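Local coordinates for heptaprenyl diphosphate synthase (HEPPP synthase) subunit 1 family protein (Staphylococcus aureus, PDB 5H9D) that probably serves as the small, non-catalytic component of the two-subunit prenyltransferase that makes heptaprenyl diphosphate, at residues C[132-137]-C[145-150]. Sequence-based numbering, arbitrary orientation.
Sequences FPYITL and DESEIY
With chi1 at 169° in Tyr-134 and 176° in Tyr-150, each ring is carried opposite its own backbone N, and the two side chains run across each other at about a right angle. The result is an edge-to-face pair: the CD2–CE2 edge of Tyr-134 is directed at one face of Tyr-150, the ring centroids are 4.7 Å apart and the planes are inclined by 55°. Contact is closest near the root of the second ring, where CE2 of Tyr-134 lies 3.6 Å from CD1 of Tyr-150 and equally near its CG, while CD2 of Tyr-134 stands over the same face toward its rim. The phenol end of Tyr-134 reaches past this stack to Ser-147, whose OG donates a hydrogen bond of 3.0 Å to the Tyr-134 OH. One ring thus serves both kinds of interaction, its edge packing on an aromatic face and its hydroxyl accepting a hydrogen bond from the Ser-147 side chain. The setting is a loop that joins helix 118-140 to the short helix 150-153 in an all-helical chain of the terpene synthase clan: Tyr-134 projects from helix 118-140, and the chain, having left that helix, folds back so that residues 145-150 pass alongside its last turns and lead into helix 150-153. About one turn further along from Tyr-134, Leu-137 meets the same loop by apolar contact, its CD1 resting 3.7 Å from CG of Glu-146. The Glu-146 chain is bent; its CG methylene lies against Leu-137, and the carboxylate carbon CD follows at 4.1 Å from Leu-137 CD1. Leu-153 touches Tyr-134, Leu-137 and Glu-146, while Tyr-150 also packs on Val-126, Lys-127 and Thr-130, earlier on helix 118-140. Phe-132 packs into the bundle, against helices 43-65 and 91-112.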
# COMPACT_ATOMS: atom_id res chain seq x y z
N PHE C 132 -13.97 -1.93 -16.56
CA PHE C 132 -12.59 -1.64 -16.92
C PHE C 132 -12.37 -1.61 -18.42
O PHE C 132 -11.78 -0.66 -18.92
CB PHE C 132 -11.61 -2.62 -16.28
CG PHE C 132 -11.51 -2.46 -14.79
CD1 PHE C 132 -11.71 -1.20 -14.20
CD2 PHE C 132 -11.28 -3.56 -13.97
CE1 PHE C 132 -11.68 -1.05 -12.83
CE2 PHE C 132 -11.24 -3.41 -12.59
CZ PHE C 132 -11.45 -2.14 -12.02
N PRO C 133 -12.82 -2.63 -19.16
CA PRO C 133 -12.59 -2.55 -20.60
C PRO C 133 -13.43 -1.45 -21.25
O PRO C 133 -12.94 -0.72 -22.11
CB PRO C 133 -12.94 -3.95 -21.11
CG PRO C 133 -13.80 -4.53 -20.04
CD PRO C 133 -13.21 -3.99 -18.76
N TYR C 134 -14.68 -1.31 -20.82
CA TYR C 134 -15.57 -0.28 -21.37
C TYR C 134 -14.89 1.07 -21.37
O TYR C 134 -14.84 1.72 -22.41
CB TYR C 134 -16.88 -0.18 -20.57
CG TYR C 134 -17.74 1.04 -20.91
CD1 TYR C 134 -17.40 2.31 -20.44
CD2 TYR C 134 -18.88 0.92 -21.71
CE1 TYR C 134 -18.17 3.43 -20.76
CE2 TYR C 134 -19.66 2.05 -22.04
CZ TYR C 134 -19.29 3.30 -21.56
OH TYR C 134 -20.02 4.42 -21.88
N ILE C 135 -14.38 1.51 -20.22
CA ILE C 135 -13.73 2.82 -20.15
C ILE C 135 -12.31 2.83 -20.74
O ILE C 135 -11.82 3.89 -21.12
CB ILE C 135 -13.71 3.40 -18.66
CG1 ILE C 135 -12.38 3.14 -18.00
CG2 ILE C 135 -14.77 2.77 -17.80
CD1 ILE C 135 -11.41 4.23 -18.22
N THR C 136 -11.65 1.69 -20.83
CA THR C 136 -10.31 1.70 -21.40
C THR C 136 -10.45 1.91 -22.90
O THR C 136 -9.83 2.82 -23.46
CB THR C 136 -9.52 0.39 -21.17
OG1 THR C 136 -9.80 -0.15 -19.87
CG2 THR C 136 -8.03 0.70 -21.22
N LEU C 137 -11.26 1.07 -23.55
CA LEU C 137 -11.51 1.16 -24.99
C LEU C 137 -12.16 2.51 -25.36
O LEU C 137 -11.66 3.23 -26.23
CB LEU C 137 -12.45 0.02 -25.45
CG LEU C 137 -12.16 -1.47 -25.19
CD1 LEU C 137 -13.42 -2.29 -25.43
CD2 LEU C 137 -11.03 -1.97 -26.09
N ASP C 145 -18.04 4.77 -29.45
CA ASP C 145 -17.47 3.59 -30.10
C ASP C 145 -18.04 2.30 -29.51
O ASP C 145 -18.82 1.60 -30.17
CB ASP C 145 -15.96 3.64 -29.92
CG ASP C 145 -15.25 2.48 -30.58
OD1 ASP C 145 -15.53 2.22 -31.78
OD2 ASP C 145 -14.41 1.84 -29.90
N GLU C 146 -17.64 1.98 -28.29
CA GLU C 146 -18.12 0.79 -27.60
C GLU C 146 -19.29 1.17 -26.71
O GLU C 146 -19.87 0.32 -26.04
CB GLU C 146 -17.01 0.20 -26.74
CG GLU C 146 -15.91 -0.49 -27.51
CD GLU C 146 -16.38 -1.78 -28.16
OE1 GLU C 146 -17.12 -2.54 -27.50
OE2 GLU C 146 -16.01 -2.04 -29.32
N SER C 147 -19.63 2.45 -26.73
CA SER C 147 -20.72 3.01 -25.93
C SER C 147 -22.09 2.67 -26.52
O SER C 147 -23.08 2.56 -25.79
CB SER C 147 -20.55 4.53 -25.80
OG SER C 147 -21.13 5.02 -24.61
N GLU C 148 -22.15 2.52 -27.84
CA GLU C 148 -23.40 2.17 -28.50
C GLU C 148 -23.55 0.65 -28.38
O GLU C 148 -24.65 0.10 -28.50
CB GLU C 148 -23.35 2.59 -29.99
CG GLU C 148 -22.77 1.54 -30.94
CD GLU C 148 -23.79 0.47 -31.34
OE1 GLU C 148 -23.38 -0.55 -31.95
OE2 GLU C 148 -24.99 0.66 -31.06
N ILE C 149 -22.43 -0.02 -28.12
CA ILE C 149 -22.38 -1.47 -27.98
C ILE C 149 -22.07 -1.83 -26.52
O ILE C 149 -21.68 -2.96 -26.21
CB ILE C 149 -21.26 -2.05 -28.91
CG1 ILE C 149 -21.55 -3.51 -29.26
CG2 ILE C 149 -19.91 -1.92 -28.23
CD1 ILE C 149 -22.64 -3.69 -30.31
N TYR C 150 -22.25 -0.86 -25.63
CA TYR C 150 -22.01 -1.02 -24.19
C TYR C 150 -22.43 -2.39 -23.66
O TYR C 150 -21.60 -3.13 -23.12
CB TYR C 150 -22.73 0.12 -23.44
CG TYR C 150 -22.70 0.10 -21.91
CD1 TYR C 150 -23.07 1.24 -21.19
CD2 TYR C 150 -22.34 -1.05 -21.19
CE1 TYR C 150 -23.09 1.24 -19.79
CE2 TYR C 150 -22.36 -1.06 -19.79
CZ TYR C 150 -22.73 0.09 -19.10
OH TYR C 150 -22.76 0.08 -17.73